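Local coordinates for putative gamma-glutamylcyclotransferase YkqA (Bacillus subtilis, PDB 2QIK), which is of unproven function but probably acts as a gamma-glutamylcyclotransferase, an acyltransferase of the AIG2-like family, at residues E238-P243 / K268-S273; W115-M120 / Y200-E205; V155-L160 / L257-E262. All coordinates share one frame; numbering follows the deposited sequence.

Interaction 1: residues E238-P243 / K268-S273; sequences EAEIAP and KRHMNS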
loop_
_atom_site.group_PDB
_atom_site.type_symbol
_atom_site.label_atom_id
_atom_site.label_comp_id
_atom_site.label_asym_id
_atom_site.label_seq_id
_atom_site.Cartn_x
_atom_site.Cartn_y
_atom_site.Cartn_z
ATOM N N GLU A 238 0.732 -15.519 -2.027
ATOM C CA GLU A 238 0.826 -16.835 -2.578
ATOM C C GLU A 238 0.175 -16.870 -3.960
ATOM O O GLU A 238 -0.515 -15.926 -4.365
ATOM C CB GLU A 238 0.213 -17.821 -1.562
ATOM C CG GLU A 238 0.898 -17.726 -0.192
ATOM C CD GLU A 238 0.786 -18.767 0.978
ATOM O OE1 GLU A 238 0.864 -20.016 0.747
ATOM O OE2 GLU A 238 0.778 -18.266 2.181
ATOM N N ALA A 239 0.419 -17.941 -4.737
ATOM C CA ALA A 239 -0.305 -18.130 -6.004
ATOM C C ALA A 239 -1.802 -18.085 -5.754
ATOM O O ALA A 239 -2.304 -18.522 -4.746
ATOM C CB ALA A 239 0.072 -19.367 -6.731
ATOM N N GLU A 240 -2.521 -17.551 -6.733
ATOM C CA GLU A 240 -3.942 -17.310 -6.561
ATOM C C GLU A 240 -4.724 -18.614 -6.520
ATOM O O GLU A 240 -4.562 -19.533 -7.352
ATOM C CB GLU A 240 -4.482 -16.435 -7.683
ATOM C CG GLU A 240 -3.908 -15.043 -7.765
ATOM C CD GLU A 240 -4.754 -14.199 -8.725
ATOM O OE1 GLU A 240 -5.886 -13.739 -8.369
ATOM O OE2 GLU A 240 -4.332 -14.027 -9.935
ATOM N N ILE A 241 -5.654 -18.688 -5.594
ATOM C CA ILE A 241 -6.664 -19.697 -5.519
ATOM C C ILE A 241 -8.023 -19.032 -5.358
ATOM O O ILE A 241 -8.100 -17.879 -4.983
ATOM C CB ILE A 241 -6.414 -20.746 -4.437
ATOM C CG1 ILE A 241 -6.535 -20.186 -3.063
ATOM C CG2 ILE A 241 -5.066 -21.391 -4.595
ATOM C CD1 ILE A 241 -6.349 -21.269 -1.997
ATOM N N ALA A 242 -9.098 -19.752 -5.598
ATOM C CA ALA A 242 -10.412 -19.180 -5.528
ATOM C C ALA A 242 -10.796 -18.728 -4.105
ATOM O O ALA A 242 -10.441 -19.384 -3.118
ATOM C CB ALA A 242 -11.458 -20.169 -6.008
ATOM N N PRO A 243 -11.543 -17.633 -4.028
ATOM C CA PRO A 243 -12.069 -17.220 -2.741
ATOM C C PRO A 243 -13.242 -18.137 -2.298
ATOM O O PRO A 243 -13.883 -18.805 -3.129
ATOM C CB PRO A 243 -12.615 -15.797 -3.015
ATOM C CG PRO A 243 -12.960 -15.790 -4.478
ATOM C CD PRO A 243 -11.930 -16.703 -5.114
ATOM N N LYS A 268 -15.463 -10.935 -11.669
ATOM C CA LYS A 268 -16.217 -12.145 -11.478
ATOM C C LYS A 268 -15.590 -13.274 -12.295
ATOM O O LYS A 268 -15.428 -14.375 -11.788
ATOM C CB LYS A 268 -17.695 -11.968 -11.838
ATOM C CG LYS A 268 -18.456 -11.209 -10.807
ATOM C CD LYS A 268 -19.934 -10.929 -11.256
ATOM C CE LYS A 268 -20.797 -10.196 -10.198
ATOM N NZ LYS A 268 -22.180 -9.855 -10.679
ATOM N N ARG A 269 -15.281 -13.036 -13.575
ATOM C CA ARG A 269 -14.744 -14.102 -14.364
ATOM C C ARG A 269 -13.386 -14.582 -13.784
ATOM O O ARG A 269 -13.056 -15.777 -13.747
ATOM C CB ARG A 269 -14.506 -13.640 -15.831
ATOM C CG ARG A 269 -15.707 -13.491 -16.882
ATOM C CD ARG A 269 -15.360 -13.018 -18.509
ATOM N NE ARG A 269 -15.611 -14.209 -19.256
ATOM C CZ ARG A 269 -14.999 -15.396 -19.082
ATOM N NH1 ARG A 269 -15.343 -16.448 -19.854
ATOM N NH2 ARG A 269 -14.027 -15.552 -18.182
ATOM N N HIS A 270 -12.571 -13.621 -13.284
ATOM C CA HIS A 270 -11.306 -13.983 -12.688
ATOM C C HIS A 270 -11.509 -14.847 -11.469
ATOM O O HIS A 270 -10.834 -15.875 -11.340
ATOM C CB HIS A 270 -10.507 -12.724 -12.343
ATOM C CG HIS A 270 -9.179 -12.998 -11.758
ATOM N ND1 HIS A 270 -8.149 -13.536 -12.507
ATOM C CD2 HIS A 270 -8.715 -12.819 -10.511
ATOM C CE1 HIS A 270 -7.113 -13.713 -11.717
ATOM N NE2 HIS A 270 -7.418 -13.277 -10.495
HETATM N N MSE A 271 -12.347 -14.409 -10.534
HETATM C CA MSE A 271 -12.611 -15.196 -9.339
HETATM C C MSE A 271 -13.095 -16.601 -9.683
HETATM O O MSE A 271 -12.705 -17.566 -9.070
HETATM C CB MSE A 271 -13.610 -14.504 -8.453
HETATM C CG MSE A 271 -13.082 -13.196 -7.843
HETATM SE SE MSE A 271 -14.161 -12.364 -6.533
HETATM C CE MSE A 271 -15.611 -11.959 -7.598
ATOM N N ASN A 272 -13.982 -16.696 -10.647
ATOM C CA ASN A 272 -14.603 -17.987 -11.003
ATOM C C ASN A 272 -13.647 -18.891 -11.778
ATOM O O ASN A 272 -13.915 -20.085 -11.908
ATOM C CB ASN A 272 -15.914 -17.779 -11.785
ATOM C CG ASN A 272 -17.001 -17.211 -10.993
ATOM O OD1 ASN A 272 -17.847 -16.392 -11.509
ATOM N ND2 ASN A 272 -17.055 -17.594 -9.734
ATOM N N SER A 273 -12.552 -18.361 -12.308
ATOM C CA SER A 273 -11.587 -19.084 -13.131
ATOM C C SER A 273 -10.506 -19.735 -12.269
ATOM O O SER A 273 -9.768 -20.621 -12.701
ATOM C CB SER A 273 -10.965 -18.126 -14.179
ATOM O OG SER A 273 -10.236 -18.846 -15.126
#

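Interaction 2: residues W115-M120 / Y200-E205; sequences WKEHQM and YLYKRE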
loop_
_atom_site.group_PDB
_atom_site.type_symbol
_atom_site.label_atom_id
_atom_site.label_comp_id
_atom_site.label_asym_id
_atom_site.label_seq_id
_atom_site.Cartn_x
_atom_site.Cartn_y
_atom_site.Cartn_z
ATOM N N TRP A 115 6.978 5.187 7.140
ATOM C CA TRP A 115 6.901 6.570 7.534
ATOM C C TRP A 115 5.543 7.202 7.276
ATOM O O TRP A 115 5.075 8.005 8.066
ATOM C CB TRP A 115 8.017 7.342 6.776
ATOM C CG TRP A 115 8.080 8.796 7.001
ATOM C CD1 TRP A 115 7.988 9.791 6.025
ATOM C CD2 TRP A 115 8.475 9.421 8.146
ATOM N NE1 TRP A 115 8.168 10.996 6.560
ATOM C CE2 TRP A 115 8.477 10.836 7.868
ATOM C CE3 TRP A 115 8.713 9.012 9.434
ATOM C CZ2 TRP A 115 8.772 11.819 8.799
ATOM C CZ3 TRP A 115 9.082 10.078 10.391
ATOM C CH2 TRP A 115 9.078 11.388 10.061
ATOM N N LYS A 116 4.942 6.887 6.139
ATOM C CA LYS A 116 3.607 7.424 5.866
ATOM C C LYS A 116 2.566 6.885 6.813
ATOM O O LYS A 116 1.656 7.637 7.201
ATOM C CB LYS A 116 3.245 7.146 4.407
ATOM C CG LYS A 116 3.904 7.904 3.367
ATOM C CD LYS A 116 3.281 7.865 2.027
ATOM C CE LYS A 116 3.958 8.838 1.189
ATOM N NZ LYS A 116 3.483 8.859 -0.146
ATOM N N GLU A 117 2.653 5.622 7.156
ATOM C CA GLU A 117 1.727 5.066 8.135
ATOM C C GLU A 117 1.951 5.759 9.467
ATOM O O GLU A 117 0.982 6.161 10.123
ATOM C CB GLU A 117 1.972 3.564 8.229
ATOM C CG GLU A 117 0.986 2.797 9.130
ATOM C CD GLU A 117 1.275 2.744 10.573
ATOM O OE1 GLU A 117 0.374 2.252 11.312
ATOM O OE2 GLU A 117 2.400 3.121 10.955
ATOM N N HIS A 118 3.194 6.045 9.821
ATOM C CA HIS A 118 3.501 6.708 11.062
ATOM C C HIS A 118 2.902 8.102 11.035
ATOM O O HIS A 118 2.395 8.601 12.054
ATOM C CB HIS A 118 5.011 6.739 11.277
ATOM C CG HIS A 118 5.451 7.715 12.346
ATOM N ND1 HIS A 118 6.095 8.913 12.113
ATOM C CD2 HIS A 118 5.381 7.581 13.674
ATOM C CE1 HIS A 118 6.348 9.504 13.273
ATOM N NE2 HIS A 118 5.917 8.717 14.236
ATOM N N GLN A 119 3.029 8.828 9.931
ATOM C CA GLN A 119 2.478 10.206 9.841
ATOM C C GLN A 119 0.968 10.193 10.008
ATOM O O GLN A 119 0.405 11.009 10.674
ATOM C CB GLN A 119 2.858 10.823 8.516
ATOM C CG GLN A 119 4.392 11.147 8.403
ATOM C CD GLN A 119 4.753 11.657 7.043
ATOM O OE1 GLN A 119 5.385 12.747 6.945
ATOM N NE2 GLN A 119 4.336 10.996 6.039
HETATM N N MSE A 120 0.323 9.200 9.416
HETATM C CA MSE A 120 -1.106 9.092 9.490
HETATM C C MSE A 120 -1.598 8.884 10.911
HETATM O O MSE A 120 -2.538 9.533 11.406
HETATM C CB MSE A 120 -1.587 7.960 8.593
HETATM C CG MSE A 120 -3.099 7.620 8.676
HETATM SE SE MSE A 120 -3.654 6.209 7.558
HETATM C CE MSE A 120 -2.753 4.829 8.496
ATOM N N TYR A 200 -10.725 -0.083 13.682
ATOM C CA TYR A 200 -11.605 -1.162 13.208
ATOM C C TYR A 200 -10.951 -1.793 11.971
ATOM O O TYR A 200 -10.888 -3.020 11.837
ATOM C CB TYR A 200 -12.987 -0.586 12.852
ATOM C CG TYR A 200 -13.787 -1.551 12.000
ATOM C CD1 TYR A 200 -14.391 -2.639 12.571
ATOM C CD2 TYR A 200 -13.835 -1.424 10.651
ATOM C CE1 TYR A 200 -15.015 -3.581 11.819
ATOM C CE2 TYR A 200 -14.474 -2.320 9.883
ATOM C CZ TYR A 200 -15.077 -3.424 10.452
ATOM O OH TYR A 200 -15.744 -4.345 9.642
ATOM N N LEU A 201 -10.495 -0.966 11.029
ATOM C CA LEU A 201 -9.880 -1.509 9.812
ATOM C C LEU A 201 -8.603 -2.264 10.117
ATOM O O LEU A 201 -8.336 -3.311 9.528
ATOM C CB LEU A 201 -9.676 -0.457 8.786
ATOM C CG LEU A 201 -10.933 0.180 8.186
ATOM C CD1 LEU A 201 -10.599 1.370 7.326
ATOM C CD2 LEU A 201 -11.682 -0.851 7.368
ATOM N N TYR A 202 -7.772 -1.731 11.021
ATOM C CA TYR A 202 -6.550 -2.414 11.391
ATOM C C TYR A 202 -6.816 -3.791 11.947
ATOM O O TYR A 202 -6.093 -4.761 11.680
ATOM C CB TYR A 202 -5.701 -1.621 12.365
ATOM C CG TYR A 202 -4.752 -0.619 11.791
ATOM C CD1 TYR A 202 -5.098 0.231 10.774
ATOM C CD2 TYR A 202 -3.440 -0.525 12.285
ATOM C CE1 TYR A 202 -4.176 1.137 10.260
ATOM C CE2 TYR A 202 -2.546 0.400 11.792
ATOM C CZ TYR A 202 -2.891 1.215 10.769
ATOM O OH TYR A 202 -2.043 2.150 10.228
ATOM N N LYS A 203 -7.893 -3.930 12.721
ATOM C CA LYS A 203 -8.270 -5.257 13.255
ATOM C C LYS A 203 -8.804 -6.139 12.171
ATOM O O LYS A 203 -8.419 -7.319 12.057
ATOM C CB LYS A 203 -9.264 -5.045 14.419
ATOM C CG LYS A 203 -9.759 -6.376 14.999
ATOM C CD LYS A 203 -10.853 -6.242 16.057
ATOM C CE LYS A 203 -11.532 -7.586 16.437
ATOM N NZ LYS A 203 -12.882 -7.351 17.013
ATOM N N ARG A 204 -9.729 -5.630 11.367
ATOM C CA ARG A 204 -10.299 -6.446 10.283
ATOM C C ARG A 204 -9.240 -6.985 9.341
ATOM O O ARG A 204 -9.325 -8.078 8.843
ATOM C CB ARG A 204 -11.319 -5.590 9.520
ATOM C CG ARG A 204 -12.005 -6.324 8.431
ATOM C CD ARG A 204 -13.166 -5.567 7.851
ATOM N NE ARG A 204 -13.717 -6.201 6.656
ATOM C CZ ARG A 204 -14.890 -5.923 6.135
ATOM N NH1 ARG A 204 -15.734 -5.123 6.763
ATOM N NH2 ARG A 204 -15.238 -6.471 5.009
ATOM N N GLU A 205 -8.221 -6.181 9.105
ATOM C CA GLU A 205 -7.134 -6.522 8.175
ATOM C C GLU A 205 -5.963 -7.198 8.833
ATOM O O GLU A 205 -4.953 -7.491 8.185
ATOM C CB GLU A 205 -6.654 -5.251 7.425
ATOM C CG GLU A 205 -7.785 -4.552 6.725
ATOM C CD GLU A 205 -8.317 -5.212 5.574
ATOM O OE1 GLU A 205 -7.842 -6.294 5.169
ATOM O OE2 GLU A 205 -9.093 -4.468 4.872
#

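Interaction 3: residues V155-L160 / L257-E262; sequences VGRAVL and LYLSPE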
loop_
_atom_site.group_PDB
_atom_site.type_symbol
_atom_site.label_atom_id
_atom_site.label_comp_id
_atom_site.label_asym_id
_atom_site.label_seq_id
_atom_site.Cartn_x
_atom_site.Cartn_y
_atom_site.Cartn_z
ATOM N N VAL A 155 -16.861 8.445 -1.592
ATOM C CA VAL A 155 -16.529 9.313 -2.686
ATOM C C VAL A 155 -16.995 8.620 -3.966
ATOM O O VAL A 155 -17.562 9.302 -4.826
ATOM C CB VAL A 155 -15.023 9.638 -2.718
ATOM C CG1 VAL A 155 -14.701 10.583 -3.964
ATOM C CG2 VAL A 155 -14.636 10.290 -1.387
ATOM N N GLY A 156 -16.877 7.301 -4.022
ATOM C CA GLY A 156 -17.391 6.472 -5.101
ATOM C C GLY A 156 -16.287 5.726 -5.805
ATOM O O GLY A 156 -15.201 5.501 -5.290
ATOM N N ARG A 157 -16.647 5.296 -6.997
ATOM C CA ARG A 157 -15.782 4.479 -7.814
ATOM C C ARG A 157 -14.494 5.180 -8.036
ATOM O O ARG A 157 -14.434 6.371 -8.366
ATOM C CB ARG A 157 -16.426 4.270 -9.178
ATOM C CG ARG A 157 -15.752 3.273 -10.032
ATOM C CD ARG A 157 -16.356 3.185 -11.403
ATOM N NE ARG A 157 -17.769 2.900 -11.317
ATOM C CZ ARG A 157 -18.603 2.885 -12.352
ATOM N NH1 ARG A 157 -19.865 2.583 -12.151
ATOM N NH2 ARG A 157 -18.184 3.140 -13.568
ATOM N N ALA A 158 -13.407 4.442 -7.907
ATOM C CA ALA A 158 -12.139 4.971 -8.096
ATOM C C ALA A 158 -11.311 3.983 -8.904
ATOM O O ALA A 158 -11.388 2.763 -8.749
ATOM C CB ALA A 158 -11.510 5.256 -6.689
ATOM N N VAL A 159 -10.502 4.543 -9.761
ATOM C CA VAL A 159 -9.667 3.790 -10.649
ATOM C C VAL A 159 -8.229 3.880 -10.117
ATOM O O VAL A 159 -7.756 4.980 -9.755
ATOM C CB VAL A 159 -9.774 4.312 -12.056
ATOM C CG1 VAL A 159 -8.786 3.659 -12.962
ATOM C CG2 VAL A 159 -11.168 4.112 -12.658
ATOM N N LEU A 160 -7.526 2.728 -10.150
ATOM C CA LEU A 160 -6.126 2.648 -9.720
ATOM C C LEU A 160 -5.304 2.034 -10.838
ATOM O O LEU A 160 -5.393 0.834 -11.110
ATOM C CB LEU A 160 -5.993 1.833 -8.423
ATOM C CG LEU A 160 -4.551 1.665 -7.932
ATOM C CD1 LEU A 160 -3.776 2.959 -7.663
ATOM C CD2 LEU A 160 -4.555 0.879 -6.649
ATOM N N LEU A 257 -22.531 -2.671 -6.794
ATOM C CA LEU A 257 -23.029 -1.370 -6.352
ATOM C C LEU A 257 -22.203 -0.206 -6.899
ATOM O O LEU A 257 -22.747 0.820 -7.269
ATOM C CB LEU A 257 -23.073 -1.320 -4.825
ATOM C CG LEU A 257 -23.570 -0.107 -4.003
ATOM C CD1 LEU A 257 -24.966 0.227 -4.471
ATOM C CD2 LEU A 257 -23.497 -0.474 -2.511
ATOM N N TYR A 258 -20.882 -0.358 -6.903
ATOM C CA TYR A 258 -20.026 0.787 -7.145
ATOM C C TYR A 258 -19.255 0.815 -8.458
ATOM O O TYR A 258 -18.885 1.890 -8.917
ATOM C CB TYR A 258 -19.014 0.864 -5.994
ATOM C CG TYR A 258 -19.569 1.189 -4.612
ATOM C CD1 TYR A 258 -20.029 2.454 -4.320
ATOM C CD2 TYR A 258 -19.449 0.290 -3.570
ATOM C CE1 TYR A 258 -20.504 2.798 -3.102
ATOM C CE2 TYR A 258 -19.914 0.632 -2.270
ATOM C CZ TYR A 258 -20.429 1.904 -2.036
ATOM O OH TYR A 258 -20.874 2.302 -0.772
ATOM N N LEU A 259 -18.866 -0.333 -8.992
ATOM C CA LEU A 259 -17.819 -0.365 -10.033
ATOM C C LEU A 259 -18.402 -0.413 -11.446
ATOM O O LEU A 259 -19.596 -0.595 -11.639
ATOM C CB LEU A 259 -16.881 -1.543 -9.792
ATOM C CG LEU A 259 -16.283 -1.624 -8.390
ATOM C CD1 LEU A 259 -15.274 -2.714 -8.365
ATOM C CD2 LEU A 259 -15.654 -0.269 -7.970
ATOM N N SER A 260 -17.574 -0.248 -12.437
ATOM C CA SER A 260 -18.087 -0.304 -13.804
ATOM C C SER A 260 -18.564 -1.740 -14.102
ATOM O O SER A 260 -17.969 -2.694 -13.661
ATOM C CB SER A 260 -17.053 0.165 -14.836
ATOM O OG SER A 260 -15.952 -0.710 -14.981
ATOM N N PRO A 261 -19.637 -1.898 -14.883
ATOM C CA PRO A 261 -20.062 -3.214 -15.309
ATOM C C PRO A 261 -18.928 -4.031 -15.989
ATOM O O PRO A 261 -18.825 -5.184 -15.720
ATOM C CB PRO A 261 -21.276 -2.906 -16.214
ATOM C CG PRO A 261 -21.632 -1.538 -15.971
ATOM C CD PRO A 261 -20.531 -0.818 -15.385
ATOM N N GLU A 262 -18.083 -3.414 -16.810
ATOM C CA GLU A 262 -17.054 -4.161 -17.556
ATOM C C GLU A 262 -16.057 -4.678 -16.525
ATOM O O GLU A 262 -15.617 -5.824 -16.617
ATOM C CB GLU A 262 -16.281 -3.344 -18.614
ATOM C CG GLU A 262 -15.115 -4.071 -19.415
ATOM C CD GLU A 262 -15.514 -5.198 -20.429
ATOM O OE1 GLU A 262 -14.619 -5.996 -21.010
ATOM O OE2 GLU A 262 -16.740 -5.306 -20.709
#

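Interaction 1: residues E238-P243 / K268-S273
His270 of helix 261-273 meets Glu240 of the loop that runs from strand 224-234 into helix 245-258, in a His-carboxylate hydrogen bond. NE2 of His270 donates to OE1 of Glu240 over 2.7 Å, nearly straight at 164°. OE1 lies at the ring's edge, near its plane, and is met on the syn side, somewhat out of the carboxylate plane. The two flat groups are twisted 33° against each other. Farther along the loop a second and looser contact joins the same parts: the CB of Ala242 is 4.2 Å from the backbone O of Met271.

Further partners fix the carboxylate. Arg166 forms a salt bridge with OE2 of Glu240, and the backbone N of Phe167 bonds to OE1, so strand 164-171 and the helix grip one group; the arginine would probably favour its negative charge. The imidazole swings toward the loop because CG of His270 stands anti to the backbone N (chi1 -178°). Helix 245-258 also flanks the site, Gln248 touching both Pro243 and Met271. Met271, a selenomethionine, bends at its last torsion, and its side chain crosses that of Pro243 at about a right angle, SE 4.2 Å from CG of Pro243.

Interaction 2: residues W115-M120 / Y200-E205
With CG anti to the backbone N (chi1 -175°) and a bend at the next torsion (chi2 -85°), Glu117 turns its carboxylate to the hydroxyl of Tyr202, while Met120, a selenomethionine, runs straight as far as SE and then folds its methyl CE to the same oxygen. The phenol OH of Tyr202 donates to OE1 of Glu117 across 2.7 Å. OE1 accepts through its anti lone pair, the one facing away from OE2, and lies at the ring's edge in its plane; carboxylate and ring are turned 35° apart. CE of Met120 also comes at the edge, 3.3 Å from OH of Tyr202 and 4.3 Å from CZ, so it touches the phenol's oxygen end and not a ring face.

The contact is a narrow bridge between helix 115-122 and helix 198-204, whose backbones stay well separated: the nearest CA atoms, those of Glu117 and Tyr202, are 11.6 Å apart. Each helix falls at least partly in a different AIG2-like sequence region of the chain, and the tyrosine spans the interval between them. Pro214 of strand 212-221 touches both Glu117 and Tyr202, and Leu230 of strand 224-234 packs on Met120. Replacing Glu117 by an alanine is likely to leave the phenol OH of Tyr202 without this acceptor and the ring freer to shift between the helices. The other carboxylate oxygen, OE2 of Glu117, is hydrogen-bonded to OG of Ser112, which steadies the rotation of the group, and the Glu117 side chain lies about 11 Å from that of Tyr8, a substrate-binding residue by similarity.

Interaction 3: residues V155-L160 / L257-E262
Arg157, on strand 154-161, lays its whole side chain along the turn between helix 245-258 and helix 261-273. This is one of two modelled conformers, so the grip described is probably not permanent. Its CB already approaches the carbonyl O of Tyr258, at 3.4 Å. CG passes the same oxygen and also touches CD2 of Leu259, 4.1 Å away. CD is equally far, 3.8 Å, from O of Tyr258 and N of Ser260, and a bend at the third torsion (chi3 -56°) then turns the head of the chain so that NE faces the carbonyl. NE donates to O of Tyr258 over 2.8 Å at an angle of 165°, with the oxygen close to the guanidinium plane and the donor in the carbonyl plane, on a lone pair. NH1 of Arg157 adds a weak bond to O of Tyr258 at 3.4 Å.

Beyond NE the guanidinium lies with one face against the Leu259-Ser260 peptide. The N of Ser260 lies 3.3 Å above the plane, over its centre, and the carbonyl carbon of Leu259 covers the same face nearer the rim. NH2, at the tip, reaches CB of Ser260 at 3.4 Å. Ser260 is the N-cap of helix 261-273: its OG bonds to the backbone N of Phe263 and to Glu187 of strand 185-193, the neighbour of strand 154-161 in the sheet. Glu187 also touches Arg157 and Leu259. At the start of the segment Val155 and Gly156 form a classic beta bulge opposite Leu190.

Tyr258 O, near the end of its helix, thus takes an arginine N-H as the helix breaks off, and the positive charge near this C-terminal end would probably be favourable to the helix dipole.

In the fold
From the N terminus, helix 115-122 is the first partner to appear, and interaction 2 closes when the chain reaches helix 198-204, 80 residues on, joining these two helices. Strand 154-161 lies within that loop, but its partner, the turn at 257-262, comes after it, so interactions 2 and 3 cross. Interaction 3 ties strand 154-161 to the junction of the last two helices. Interaction 1 opens at 238-243, after interaction 2 has closed, and ends on helix 261-273, crossing interaction 3. Interactions 1 and 3 therefore both hold helix 261-273, at separate places with nearest atoms about 7 Å apart.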